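Local coordinates for protein endolysin (Clostridium phage phiCD27, PDB 3QAY) that probably cleaves the amide bond between N-acetylmuramic acid and L-alanine in the cell wall of Clostridium difficile, as a zinc-dependent phage amidase, at residues A[29-34]-A[84-89]; A[50-55]-A[67-72]; A[71-76]-A[137-142]; A[80-85]-A[142-147]. One frame throughout, in Å; residues are numbered along the deposited sequence.

Contact 1 (A[29-34]-A[84-89]). With ZN (zinc ion), chain E.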
loop_
_atom_site.group_PDB
_atom_site.type_symbol
_atom_site.label_atom_id
_atom_site.label_comp_id
_atom_site.label_asym_id
_atom_site.label_seq_id
_atom_site.Cartn_x
_atom_site.Cartn_y
_atom_site.Cartn_z
ATOM N N GLN A 29 -1.860 -6.403 -9.709
ATOM C CA GLN A 29 -0.652 -7.111 -10.133
ATOM C C GLN A 29 0.611 -6.362 -9.697
ATOM O O GLN A 29 1.534 -6.985 -9.175
ATOM C CB GLN A 29 -0.628 -7.337 -11.652
ATOM C CG GLN A 29 -1.739 -8.259 -12.197
ATOM C CD GLN A 29 -1.647 -9.704 -11.696
ATOM O OE1 GLN A 29 -0.571 -10.189 -11.329
ATOM N NE2 GLN A 29 -2.785 -10.392 -11.672
ATOM N N TYR A 30 0.655 -5.041 -9.901
ATOM C CA TYR A 30 1.822 -4.254 -9.463
ATOM C C TYR A 30 2.072 -4.446 -7.969
ATOM O O TYR A 30 3.182 -4.780 -7.551
ATOM C CB TYR A 30 1.673 -2.755 -9.765
ATOM C CG TYR A 30 2.913 -1.979 -9.352
ATOM C CD1 TYR A 30 4.020 -1.921 -10.184
ATOM C CD2 TYR A 30 2.995 -1.359 -8.109
ATOM C CE1 TYR A 30 5.166 -1.241 -9.812
ATOM C CE2 TYR A 30 4.142 -0.676 -7.719
ATOM C CZ TYR A 30 5.222 -0.621 -8.576
ATOM O OH TYR A 30 6.363 0.047 -8.205
ATOM N N ASN A 31 1.027 -4.252 -7.171
ATOM C CA ASN A 31 1.152 -4.338 -5.718
ATOM C C ASN A 31 1.396 -5.759 -5.201
ATOM O O ASN A 31 2.055 -5.942 -4.181
ATOM C CB ASN A 31 -0.063 -3.685 -5.041
ATOM C CG ASN A 31 -0.067 -2.162 -5.190
ATOM O OD1 ASN A 31 -1.099 -1.554 -5.492
ATOM N ND2 ASN A 31 1.085 -1.545 -4.985
ATOM N N LYS A 32 0.895 -6.761 -5.920
ATOM C CA LYS A 32 1.260 -8.156 -5.659
ATOM C C LYS A 32 2.781 -8.355 -5.816
ATOM O O LYS A 32 3.399 -9.111 -5.061
ATOM C CB LYS A 32 0.475 -9.093 -6.594
ATOM C CG LYS A 32 0.873 -10.562 -6.537
ATOM C CD LYS A 32 0.046 -11.406 -7.498
ATOM C CE LYS A 32 0.377 -12.892 -7.362
ATOM N NZ LYS A 32 -0.441 -13.727 -8.291
ATOM N N SER A 33 3.370 -7.672 -6.794
ATOM C CA SER A 33 4.820 -7.712 -7.023
ATOM C C SER A 33 5.614 -6.866 -6.027
ATOM O O SER A 33 6.661 -7.292 -5.564
ATOM C CB SER A 33 5.157 -7.267 -8.453
ATOM O OG SER A 33 4.767 -8.253 -9.389
ATOM N N LEU A 34 5.122 -5.669 -5.715
ATOM C CA LEU A 34 5.786 -4.771 -4.754
ATOM C C LEU A 34 5.813 -5.300 -3.309
ATOM O O LEU A 34 6.809 -5.148 -2.603
ATOM C CB LEU A 34 5.091 -3.407 -4.756
ATOM C CG LEU A 34 5.646 -2.358 -3.778
ATOM C CD1 LEU A 34 7.111 -2.092 -4.076
ATOM C CD2 LEU A 34 4.819 -1.071 -3.854
ATOM N N LEU A 84 -1.372 -1.597 0.247
ATOM C CA LEU A 84 -0.802 -1.070 -0.974
ATOM C C LEU A 84 -1.876 -0.925 -2.030
ATOM O O LEU A 84 -2.586 -1.895 -2.362
ATOM C CB LEU A 84 0.303 -2.003 -1.483
ATOM C CG LEU A 84 1.514 -2.170 -0.562
ATOM C CD1 LEU A 84 2.523 -3.133 -1.173
ATOM C CD2 LEU A 84 2.152 -0.818 -0.291
ATOM N N HIS A 85 -1.984 0.297 -2.546
ATOM C CA HIS A 85 -2.847 0.628 -3.665
ATOM C C HIS A 85 -2.089 1.444 -4.707
ATOM O O HIS A 85 -0.976 1.922 -4.470
ATOM C CB HIS A 85 -4.053 1.444 -3.187
ATOM C CG HIS A 85 -5.063 0.639 -2.432
ATOM N ND1 HIS A 85 -6.220 0.166 -3.010
ATOM C CD2 HIS A 85 -5.085 0.216 -1.146
ATOM C CE1 HIS A 85 -6.916 -0.508 -2.111
ATOM N NE2 HIS A 85 -6.246 -0.499 -0.973
ATOM N N LEU A 86 -2.712 1.563 -5.876
ATOM C CA LEU A 86 -2.346 2.555 -6.866
ATOM C C LEU A 86 -3.604 3.373 -7.117
ATOM O O LEU A 86 -4.729 2.868 -6.971
ATOM C CB LEU A 86 -1.859 1.909 -8.168
ATOM C CG LEU A 86 -0.511 1.180 -8.181
ATOM C CD1 LEU A 86 -0.151 0.741 -9.598
ATOM C CD2 LEU A 86 0.617 2.026 -7.598
ATOM N N ASN A 87 -3.407 4.634 -7.476
ATOM C CA ASN A 87 -4.494 5.571 -7.669
ATOM C C ASN A 87 -4.965 5.539 -9.112
ATOM O O ASN A 87 -4.360 4.882 -9.965
ATOM C CB ASN A 87 -4.033 6.986 -7.288
ATOM C CG ASN A 87 -5.071 7.758 -6.488
ATOM O OD1 ASN A 87 -6.275 7.657 -6.739
ATOM N ND2 ASN A 87 -4.602 8.550 -5.520
ATOM N N ALA A 88 -6.059 6.245 -9.369
ATOM C CA ALA A 88 -6.602 6.374 -10.705
ATOM C C ALA A 88 -7.515 7.590 -10.778
ATOM O O ALA A 88 -8.114 7.992 -9.781
ATOM C CB ALA A 88 -7.366 5.110 -11.091
ATOM N N SER A 89 -7.595 8.187 -11.963
ATOM C CA SER A 89 -8.546 9.253 -12.226
ATOM C C SER A 89 -9.014 9.096 -13.674
ATOM O O SER A 89 -9.658 8.097 -14.005
ATOM C CB SER A 89 -7.910 10.625 -11.958
ATOM O OG SER A 89 -6.832 10.894 -12.844
HETATM ZN ZN ZN E . -6.981 0.468 -4.828
HETATM O O HOH W 1 1.367 0.843 -3.632
HETATM O O HOH W 2 -9.104 1.011 -3.784
#
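Behind the zinc site of this amidase alpha/beta fold, helix 27-44 packs on the central strand 80-87, and Asn31, Tyr30 and Leu34 of the helix meet Leu84 and Leu86 of the strand. The axes of helix 29-34 and strand 84-87 approach to 8.1 Å, their N-to-C directions 143° apart. Strand residues alternate: Leu84 and Leu86 face the helix, while His85 turns to the other side and binds zinc through ND1 at 2.0 Å. His10 and Glu27 complete the protein ligands, and Glu27, close before this helical segment, also accepts a bond from the backbone N of Leu86, tying helix, strand and metal together. The Asn31 amide lies on the strand: ND2 is 3.6 Å from Leu84 CB, and OD1 comes to 3.3 Å from the backbone carbon His85 C. With CG anti to the carbonyl carbon (chi1 -71°), the amide reaches the peptide that follows the zinc ligand. Apolar contacts flank it. Tyr30 CB touches Leu86 CD1 at 3.9 Å, the two side chains crossing at about a right angle, and Leu34 CD2 meets Leu84 CD1 at 4.1 Å. A water accepts a weak bond from Asn31 ND2 and donates to His85 O at 2.7 Å.

Contact 2 (A[50-55]-A[67-72]). With PO4 (phosphate ion), chain G.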
loop_
_atom_site.group_PDB
_atom_site.type_symbol
_atom_site.label_atom_id
_atom_site.label_comp_id
_atom_site.label_asym_id
_atom_site.label_seq_id
_atom_site.Cartn_x
_atom_site.Cartn_y
_atom_site.Cartn_z
ATOM N N ASP A 50 4.594 -9.720 7.718
ATOM C CA ASP A 50 3.687 -10.667 7.089
ATOM C C ASP A 50 2.993 -9.968 5.940
ATOM O O ASP A 50 2.477 -8.861 6.101
ATOM C CB ASP A 50 2.608 -11.140 8.069
ATOM C CG ASP A 50 3.154 -12.006 9.170
ATOM O OD1 ASP A 50 4.198 -12.662 8.961
ATOM O OD2 ASP A 50 2.528 -12.035 10.251
ATOM N N VAL A 51 2.979 -10.619 4.784
ATOM C CA VAL A 51 2.289 -10.101 3.618
ATOM C C VAL A 51 0.973 -10.848 3.478
ATOM O O VAL A 51 0.960 -12.083 3.470
ATOM C CB VAL A 51 3.127 -10.286 2.337
ATOM C CG1 VAL A 51 2.315 -9.884 1.112
ATOM C CG2 VAL A 51 4.417 -9.476 2.426
ATOM N N ILE A 52 -0.127 -10.102 3.373
ATOM C CA ILE A 52 -1.458 -10.685 3.215
ATOM C C ILE A 52 -2.010 -10.328 1.849
ATOM O O ILE A 52 -2.254 -9.162 1.561
ATOM C CB ILE A 52 -2.459 -10.165 4.284
ATOM C CG1 ILE A 52 -1.942 -10.422 5.703
ATOM C CG2 ILE A 52 -3.831 -10.811 4.095
ATOM C CD1 ILE A 52 -1.695 -11.863 6.012
ATOM N N ILE A 53 -2.201 -11.336 1.007
ATOM C CA ILE A 53 -2.788 -11.147 -0.311
ATOM C C ILE A 53 -3.991 -12.071 -0.408
ATOM O O ILE A 53 -3.921 -13.237 -0.005
ATOM C CB ILE A 53 -1.782 -11.474 -1.434
ATOM C CG1 ILE A 53 -0.451 -10.756 -1.180
ATOM C CG2 ILE A 53 -2.352 -11.070 -2.792
ATOM C CD1 ILE A 53 0.589 -10.912 -2.288
ATOM N N CYS A 54 -5.100 -11.546 -0.913
ATOM C CA CYS A 54 -6.310 -12.340 -1.052
ATOM C C CYS A 54 -6.087 -13.522 -1.992
ATOM O O CYS A 54 -5.378 -13.394 -2.989
ATOM C CB CYS A 54 -7.463 -11.486 -1.574
ATOM S SG CYS A 54 -8.103 -10.343 -0.354
ATOM N N PRO A 55 -6.684 -14.680 -1.671
ATOM C CA PRO A 55 -6.667 -15.771 -2.629
ATOM C C PRO A 55 -7.271 -15.302 -3.942
ATOM O O PRO A 55 -8.175 -14.462 -3.937
ATOM C CB PRO A 55 -7.559 -16.840 -1.984
ATOM C CG PRO A 55 -7.718 -16.444 -0.569
ATOM C CD PRO A 55 -7.511 -14.982 -0.488
ATOM N N SER A 67 -13.764 -9.468 4.756
ATOM C CA SER A 67 -13.925 -10.666 5.582
ATOM C C SER A 67 -12.656 -11.506 5.653
ATOM O O SER A 67 -12.396 -12.151 6.665
ATOM C CB SER A 67 -15.062 -11.539 5.043
ATOM O OG SER A 67 -16.185 -10.757 4.695
ATOM N N TYR A 68 -11.875 -11.504 4.574
ATOM C CA TYR A 68 -10.605 -12.221 4.551
ATOM C C TYR A 68 -9.515 -11.464 5.314
ATOM O O TYR A 68 -8.829 -12.044 6.152
ATOM C CB TYR A 68 -10.150 -12.469 3.109
ATOM C CG TYR A 68 -8.845 -13.228 3.007
ATOM C CD1 TYR A 68 -8.803 -14.607 3.184
ATOM C CD2 TYR A 68 -7.651 -12.563 2.741
ATOM C CE1 TYR A 68 -7.607 -15.304 3.093
ATOM C CE2 TYR A 68 -6.452 -13.252 2.651
ATOM C CZ TYR A 68 -6.434 -14.614 2.836
ATOM O OH TYR A 68 -5.243 -15.288 2.738
ATOM N N LYS A 69 -9.358 -10.177 5.016
ATOM C CA LYS A 69 -8.232 -9.396 5.545
ATOM C C LYS A 69 -8.343 -9.084 7.040
ATOM O O LYS A 69 -7.405 -9.333 7.791
ATOM C CB LYS A 69 -8.040 -8.105 4.741
ATOM C CG LYS A 69 -7.439 -8.336 3.357
ATOM C CD LYS A 69 -7.184 -7.040 2.606
ATOM C CE LYS A 69 -8.480 -6.285 2.328
ATOM N NZ LYS A 69 -8.291 -5.124 1.436
ATOM N N ILE A 70 -9.490 -8.562 7.465
ATOM C CA ILE A 70 -9.657 -8.035 8.834
ATOM C C ILE A 70 -9.327 -9.004 9.996
ATOM O O ILE A 70 -8.615 -8.618 10.925
ATOM C CB ILE A 70 -11.070 -7.411 9.022
ATOM C CG1 ILE A 70 -11.168 -6.087 8.252
ATOM C CG2 ILE A 70 -11.396 -7.178 10.508
ATOM C CD1 ILE A 70 -10.117 -5.052 8.650
ATOM N N PRO A 71 -9.842 -10.247 9.958
ATOM C CA PRO A 71 -9.482 -11.205 11.017
ATOM C C PRO A 71 -7.976 -11.521 11.070
ATOM O O PRO A 71 -7.410 -11.681 12.156
ATOM C CB PRO A 71 -10.287 -12.464 10.647
ATOM C CG PRO A 71 -11.401 -11.971 9.768
ATOM C CD PRO A 71 -10.827 -10.812 9.015
ATOM N N ARG A 72 -7.342 -11.599 9.901
ATOM C CA ARG A 72 -5.913 -11.892 9.801
ATOM C C ARG A 72 -5.067 -10.707 10.252
ATOM O O ARG A 72 -4.076 -10.883 10.964
ATOM C CB ARG A 72 -5.546 -12.312 8.370
ATOM C CG ARG A 72 -6.102 -13.678 8.019
ATOM C CD ARG A 72 -5.916 -14.052 6.554
ATOM N NE ARG A 72 -6.214 -15.472 6.350
ATOM C CZ ARG A 72 -7.438 -16.003 6.319
ATOM N NH1 ARG A 72 -8.522 -15.243 6.460
ATOM N NH2 ARG A 72 -7.582 -17.314 6.137
HETATM P P PO4 G . 5.327 -13.453 4.007
HETATM O O1 PO4 G . 4.701 -14.297 2.927
HETATM O O2 PO4 G . 5.955 -12.243 3.358
HETATM O O3 PO4 G . 4.282 -13.054 5.018
HETATM O O4 PO4 G . 6.389 -14.243 4.735
HETATM O O HOH W 3 -2.731 -14.157 2.784
#
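Where strand 48-52, an outermost strand of the sheet, runs out into a loop, helix 64-75 lies against it and Tyr68 carries most of the contact with Ile52, Cys54 and Pro55. The phenol ring is held between two groups. Pro55 CD sits over the centre of one face in a CH-pi contact, 3.6 Å from the Tyr68 ring centroid and 14° off the normal. Against the opposite face comes Arg72, its CD offset toward the rim; Tyr68 CE1 lies 3.3 Å above the guanidinium plane, over its centre. NH1 of Arg72 is fixed by a bond in the carbonyl plane to Tyr68 O, 3.2 Å long. Obliquely to the ring lie Ile52 CG2, 3.9 Å from Tyr68 CE2, and Cys54 SG, 3.8 Å from Tyr68 CD2, a sulfur-aromatic contact. Tyr68 reaches the loop because its CG stands anti to the backbone N (chi1 -179°). At the ring edge a water 2.8 Å from Tyr68 OH donates to Ile53 O. Lys69 adds CG beside Cys54 SG and sends NZ to Glu83 in a salt bridge. Strand 48-52, helix 64-75 and strand 80-87 form a beta-alpha-beta crossover, with strand 3-8 between its two parallel strands.

Contact 3 (A[71-76]-A[137-142])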
loop_
_atom_site.group_PDB
_atom_site.type_symbol
_atom_site.label_atom_id
_atom_site.label_comp_id
_atom_site.label_asym_id
_atom_site.label_seq_id
_atom_site.Cartn_x
_atom_site.Cartn_y
_atom_site.Cartn_z
ATOM N N PRO A 71 -9.842 -10.247 9.958
ATOM C CA PRO A 71 -9.482 -11.205 11.017
ATOM C C PRO A 71 -7.976 -11.521 11.070
ATOM O O PRO A 71 -7.410 -11.681 12.156
ATOM C CB PRO A 71 -10.287 -12.464 10.647
ATOM C CG PRO A 71 -11.401 -11.971 9.768
ATOM C CD PRO A 71 -10.827 -10.812 9.015
ATOM N N ARG A 72 -7.342 -11.599 9.901
ATOM C CA ARG A 72 -5.913 -11.892 9.801
ATOM C C ARG A 72 -5.067 -10.707 10.252
ATOM O O ARG A 72 -4.076 -10.883 10.964
ATOM C CB ARG A 72 -5.546 -12.312 8.370
ATOM C CG ARG A 72 -6.102 -13.678 8.019
ATOM C CD ARG A 72 -5.916 -14.052 6.554
ATOM N NE ARG A 72 -6.214 -15.472 6.350
ATOM C CZ ARG A 72 -7.438 -16.003 6.319
ATOM N NH1 ARG A 72 -8.522 -15.243 6.460
ATOM N NH2 ARG A 72 -7.582 -17.314 6.137
ATOM N N VAL A 73 -5.453 -9.502 9.841
ATOM C CA VAL A 73 -4.811 -8.291 10.351
ATOM C C VAL A 73 -4.912 -8.221 11.885
ATOM O O VAL A 73 -3.933 -7.916 12.576
ATOM C CB VAL A 73 -5.421 -7.011 9.728
ATOM C CG1 VAL A 73 -4.928 -5.770 10.457
ATOM C CG2 VAL A 73 -5.076 -6.920 8.247
ATOM N N ASN A 74 -6.087 -8.539 12.417
ATOM C CA ASN A 74 -6.341 -8.382 13.842
ATOM C C ASN A 74 -5.893 -9.545 14.732
ATOM O O ASN A 74 -5.937 -9.428 15.964
ATOM C CB ASN A 74 -7.826 -8.079 14.061
ATOM C CG ASN A 74 -8.214 -6.704 13.548
ATOM O OD1 ASN A 74 -7.393 -5.778 13.537
ATOM N ND2 ASN A 74 -9.465 -6.563 13.117
ATOM N N SER A 75 -5.455 -10.651 14.132
ATOM C CA SER A 75 -4.978 -11.807 14.901
ATOM C C SER A 75 -3.447 -11.889 14.985
ATOM O O SER A 75 -2.909 -12.711 15.728
ATOM C CB SER A 75 -5.519 -13.100 14.296
ATOM O OG SER A 75 -5.030 -13.284 12.982
ATOM N N GLY A 76 -2.749 -11.039 14.237
ATOM C CA GLY A 76 -1.295 -11.121 14.133
ATOM C C GLY A 76 -0.487 -10.284 15.112
ATOM O O GLY A 76 0.738 -10.366 15.116
ATOM N N SER A 137 -9.261 -1.954 11.779
ATOM C CA SER A 137 -7.986 -2.573 12.077
ATOM C C SER A 137 -7.533 -2.117 13.457
ATOM O O SER A 137 -7.615 -0.926 13.783
ATOM C CB SER A 137 -6.949 -2.233 10.995
ATOM O OG SER A 137 -6.828 -0.833 10.755
ATOM N N LYS A 138 -7.089 -3.058 14.286
ATOM C CA LYS A 138 -6.601 -2.700 15.626
ATOM C C LYS A 138 -5.298 -1.905 15.571
ATOM O O LYS A 138 -5.205 -0.848 16.183
ATOM C CB LYS A 138 -6.432 -3.920 16.539
ATOM C CG LYS A 138 -6.370 -3.538 18.023
ATOM C CD LYS A 138 -6.226 -4.747 18.917
ATOM C CE LYS A 138 -6.747 -4.502 20.326
ATOM N NZ LYS A 138 -6.419 -3.154 20.865
ATOM N N PRO A 139 -4.287 -2.400 14.835
ATOM C CA PRO A 139 -3.067 -1.589 14.786
ATOM C C PRO A 139 -3.250 -0.278 14.030
ATOM O O PRO A 139 -4.182 -0.139 13.229
ATOM C CB PRO A 139 -2.077 -2.485 14.043
ATOM C CG PRO A 139 -2.915 -3.418 13.254
ATOM C CD PRO A 139 -4.152 -3.645 14.056
ATOM N N THR A 140 -2.372 0.681 14.306
ATOM C CA THR A 140 -2.229 1.853 13.448
ATOM C C THR A 140 -2.113 1.383 12.005
ATOM O O THR A 140 -1.387 0.423 11.718
ATOM C CB THR A 140 -0.982 2.664 13.821
ATOM O OG1 THR A 140 -1.062 3.033 15.201
ATOM C CG2 THR A 140 -0.874 3.919 12.964
ATOM N N ALA A 141 -2.849 2.031 11.104
ATOM C CA ALA A 141 -2.858 1.634 9.701
ATOM C C ALA A 141 -2.697 2.825 8.770
ATOM O O ALA A 141 -3.125 3.937 9.092
ATOM C CB ALA A 141 -4.132 0.890 9.371
ATOM N N VAL A 142 -2.060 2.578 7.624
ATOM C CA VAL A 142 -2.029 3.539 6.533
ATOM C C VAL A 142 -2.314 2.836 5.211
ATOM O O VAL A 142 -1.972 1.673 5.022
ATOM C CB VAL A 142 -0.690 4.315 6.458
ATOM C CG1 VAL A 142 -0.515 5.157 7.700
ATOM C CG2 VAL A 142 0.485 3.377 6.275
#
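Asn74 and Val73, near the C-terminal end of helix 64-75, meet Ser137, Lys138 and Pro139, which lead into strand 140-148. A single hydrogen bond crosses between the segments: Lys138 N donates to Asn74 OD1 at 2.8 Å, almost straight at 170°, with the donor tilted 28° from the carbonyl plane. The same amide grips the chain twice, since Asn74 ND2 bonds to the O of Ser136. Asn74 CG lies anti to its carbonyl carbon (chi1 -69°), which lets OD1 and ND2 reach the backbone of Lys138 and Ser136. Van der Waals contacts accompany these bonds. Asn74 OD1 lies 3.6 Å from Ser137 CA and 3.9 Å from Pro139 CD, while Lys138 offers its CB and then leads its chain away. The apolar part belongs to Val73, whose CG1 reaches Ser137 CB at 4.1 Å and Pro139 CG at 4.2 Å, crossing the proline obliquely. Within the helix segment, Ser75 OG bonds to Pro71 O at 3.0 Å. Ser137 OG turns back to Ile133 O of helix 132-135. Val73 also rests on Leu81 of strand 80-87 and on Cys5 and Thr7 of strand 3-8, placing the helix end over the sheet beside the start of strand 140-148.

Contact 4 (A[80-85]-A[142-147]). With ZN (zinc ion), chain E.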
loop_
_atom_site.group_PDB
_atom_site.type_symbol
_atom_site.label_atom_id
_atom_site.label_comp_id
_atom_site.label_asym_id
_atom_site.label_seq_id
_atom_site.Cartn_x
_atom_site.Cartn_y
_atom_site.Cartn_z
ATOM N N LEU A 80 1.930 -2.196 13.067
ATOM C CA LEU A 80 1.592 -1.361 11.916
ATOM C C LEU A 80 1.023 -2.171 10.740
ATOM O O LEU A 80 1.551 -3.225 10.379
ATOM C CB LEU A 80 2.834 -0.580 11.460
ATOM C CG LEU A 80 2.660 0.415 10.306
ATOM C CD1 LEU A 80 1.660 1.501 10.656
ATOM C CD2 LEU A 80 4.006 1.039 9.920
ATOM N N LEU A 81 -0.047 -1.654 10.143
ATOM C CA LEU A 81 -0.609 -2.192 8.906
ATOM C C LEU A 81 -0.403 -1.205 7.762
ATOM O O LEU A 81 -0.646 -0.009 7.919
ATOM C CB LEU A 81 -2.104 -2.470 9.077
ATOM C CG LEU A 81 -2.928 -2.774 7.817
ATOM C CD1 LEU A 81 -2.408 -4.017 7.100
ATOM C CD2 LEU A 81 -4.403 -2.926 8.180
ATOM N N ILE A 82 0.055 -1.717 6.623
ATOM C CA ILE A 82 0.168 -0.943 5.395
ATOM C C ILE A 82 -0.628 -1.679 4.329
ATOM O O ILE A 82 -0.410 -2.876 4.124
ATOM C CB ILE A 82 1.636 -0.838 4.910
ATOM C CG1 ILE A 82 2.495 -0.072 5.915
ATOM C CG2 ILE A 82 1.706 -0.166 3.536
ATOM C CD1 ILE A 82 3.978 -0.319 5.744
ATOM N N GLU A 83 -1.562 -0.994 3.675
ATOM C CA GLU A 83 -2.218 -1.569 2.498
ATOM C C GLU A 83 -1.783 -0.825 1.247
ATOM O O GLU A 83 -1.835 0.399 1.190
ATOM C CB GLU A 83 -3.741 -1.566 2.601
ATOM C CG GLU A 83 -4.402 -2.318 1.433
ATOM C CD GLU A 83 -5.833 -2.707 1.713
ATOM O OE1 GLU A 83 -6.731 -1.944 1.305
ATOM O OE2 GLU A 83 -6.061 -3.762 2.355
ATOM N N LEU A 84 -1.372 -1.597 0.247
ATOM C CA LEU A 84 -0.802 -1.070 -0.974
ATOM C C LEU A 84 -1.876 -0.925 -2.030
ATOM O O LEU A 84 -2.586 -1.895 -2.362
ATOM C CB LEU A 84 0.303 -2.003 -1.483
ATOM C CG LEU A 84 1.514 -2.170 -0.562
ATOM C CD1 LEU A 84 2.523 -3.133 -1.173
ATOM C CD2 LEU A 84 2.152 -0.818 -0.291
ATOM N N HIS A 85 -1.984 0.297 -2.546
ATOM C CA HIS A 85 -2.847 0.628 -3.665
ATOM C C HIS A 85 -2.089 1.444 -4.707
ATOM O O HIS A 85 -0.976 1.922 -4.470
ATOM C CB HIS A 85 -4.053 1.444 -3.187
ATOM C CG HIS A 85 -5.063 0.639 -2.432
ATOM N ND1 HIS A 85 -6.220 0.166 -3.010
ATOM C CD2 HIS A 85 -5.085 0.216 -1.146
ATOM C CE1 HIS A 85 -6.916 -0.508 -2.111
ATOM N NE2 HIS A 85 -6.246 -0.499 -0.973
ATOM N N VAL A 142 -2.060 2.578 7.624
ATOM C CA VAL A 142 -2.029 3.539 6.533
ATOM C C VAL A 142 -2.314 2.836 5.211
ATOM O O VAL A 142 -1.972 1.673 5.022
ATOM C CB VAL A 142 -0.690 4.315 6.458
ATOM C CG1 VAL A 142 -0.515 5.157 7.700
ATOM C CG2 VAL A 142 0.485 3.377 6.275
ATOM N N LEU A 143 -2.980 3.548 4.315
ATOM C CA LEU A 143 -3.251 3.040 2.990
ATOM C C LEU A 143 -2.407 3.861 2.041
ATOM O O LEU A 143 -2.586 5.076 1.940
ATOM C CB LEU A 143 -4.734 3.169 2.676
ATOM C CG LEU A 143 -5.248 2.556 1.375
ATOM C CD1 LEU A 143 -6.763 2.471 1.405
ATOM C CD2 LEU A 143 -4.788 3.347 0.154
ATOM N N ILE A 144 -1.473 3.207 1.361
ATOM C CA ILE A 144 -0.567 3.907 0.457
ATOM C C ILE A 144 -1.056 3.808 -0.985
ATOM O O ILE A 144 -1.249 2.704 -1.524
ATOM C CB ILE A 144 0.882 3.379 0.554
ATOM C CG1 ILE A 144 1.361 3.382 2.007
ATOM C CG2 ILE A 144 1.813 4.238 -0.304
ATOM C CD1 ILE A 144 2.749 2.779 2.202
ATOM N N GLU A 145 -1.284 4.977 -1.586
ATOM C CA GLU A 145 -1.536 5.095 -3.012
ATOM C C GLU A 145 -0.235 5.614 -3.635
ATOM O O GLU A 145 -0.034 6.828 -3.752
ATOM C CB GLU A 145 -2.694 6.069 -3.267
ATOM C CG GLU A 145 -4.002 5.682 -2.561
ATOM C CD GLU A 145 -5.061 5.112 -3.495
ATOM O OE1 GLU A 145 -4.888 5.174 -4.727
ATOM O OE2 GLU A 145 -6.088 4.620 -2.988
ATOM N N SER A 146 0.635 4.683 -4.023
ATOM C CA SER A 146 2.029 4.996 -4.395
ATOM C C SER A 146 2.159 5.932 -5.591
ATOM O O SER A 146 2.995 6.843 -5.583
ATOM C CB SER A 146 2.808 3.706 -4.688
ATOM O OG SER A 146 3.006 2.936 -3.515
ATOM N N PHE A 147 1.360 5.672 -6.621
ATOM C CA PHE A 147 1.307 6.488 -7.835
ATOM C C PHE A 147 0.060 6.096 -8.635
ATOM O O PHE A 147 -0.654 5.172 -8.238
ATOM C CB PHE A 147 2.577 6.317 -8.684
ATOM C CG PHE A 147 2.843 4.896 -9.122
ATOM C CD1 PHE A 147 2.263 4.387 -10.281
ATOM C CD2 PHE A 147 3.675 4.071 -8.379
ATOM C CE1 PHE A 147 2.499 3.078 -10.679
ATOM C CE2 PHE A 147 3.920 2.767 -8.773
ATOM C CZ PHE A 147 3.332 2.270 -9.920
HETATM ZN ZN ZN E . -6.981 0.468 -4.828
HETATM O O HOH W 1 1.367 0.843 -3.632
HETATM O O HOH W 2 -9.104 1.011 -3.784
#
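Strands 80-87 and 140-148 pair in parallel at the centre of the amidase sheet, and the His85 side chain runs from the ladder to the metal, against Leu143. Its CB lies 3.5 Å from Ile144 O and also packs near the carboxylate of Glu145. In the ring, His85 CG is 3.8 Å from Leu143 CD2, and His85 CD2 presses closer on the same methyl, at 3.4 Å from Leu143 CD2. ND1 and CE1 face the zinc, ND1 as the ligand. NE2, at the far tip, donates to Glu83 OE1 at 2.7 Å. That bond is nearly straight, lies in the ring plane of His85, and meets OE1 on the anti side, 26° out of the carboxylate plane.

The backbone ladder runs from Val142 N to Leu81 O through Glu83 N to Val142 O, Ile144 N to Glu83 O and His85 N to Ile144 O, and closes with Ser146 N to His85 O at 3.2 Å. On the face opposite the histidine, Ile82 lies side by side with Val142, CG1 to CG2 at 4.0 Å, and its CG2 comes tightly against Ile144 CD1 at 3.4 Å. The water on His85 O also lies 2.7 Å from Ser146 OG.

Glu83 has further partners at OE2, Lys69 and Thr7, which hold its carboxylate in position. Glu83 is thus a second-shell group: together with the zinc bond it fixes the rotation of the imidazole, and would be expected to make the ring a more electron-rich ligand.

How the contacts relate
All four contacts meet on one mixed sheet. Contact 4, whose centre lies about 2 Å from that of the chain, joins two adjacent strands; contact 1, about 9 Å away, centre to centre, packs helix 27-44 on the same strand 80-87, and they share Leu84, His85 and the zinc ion. Contacts 2 and 3, with centres about 10 Å apart, use overlapping parts of helix 64-75 and share Pro71 and Arg72. Along the chain contact 2 is nested inside the loop closed by contact 1, whereas contact 3 alternates with contacts 1 and 4. The salt bridge Lys69-Glu83 joins contacts 2 and 4, so the helix of contact 2 reaches the second shell of the metal site.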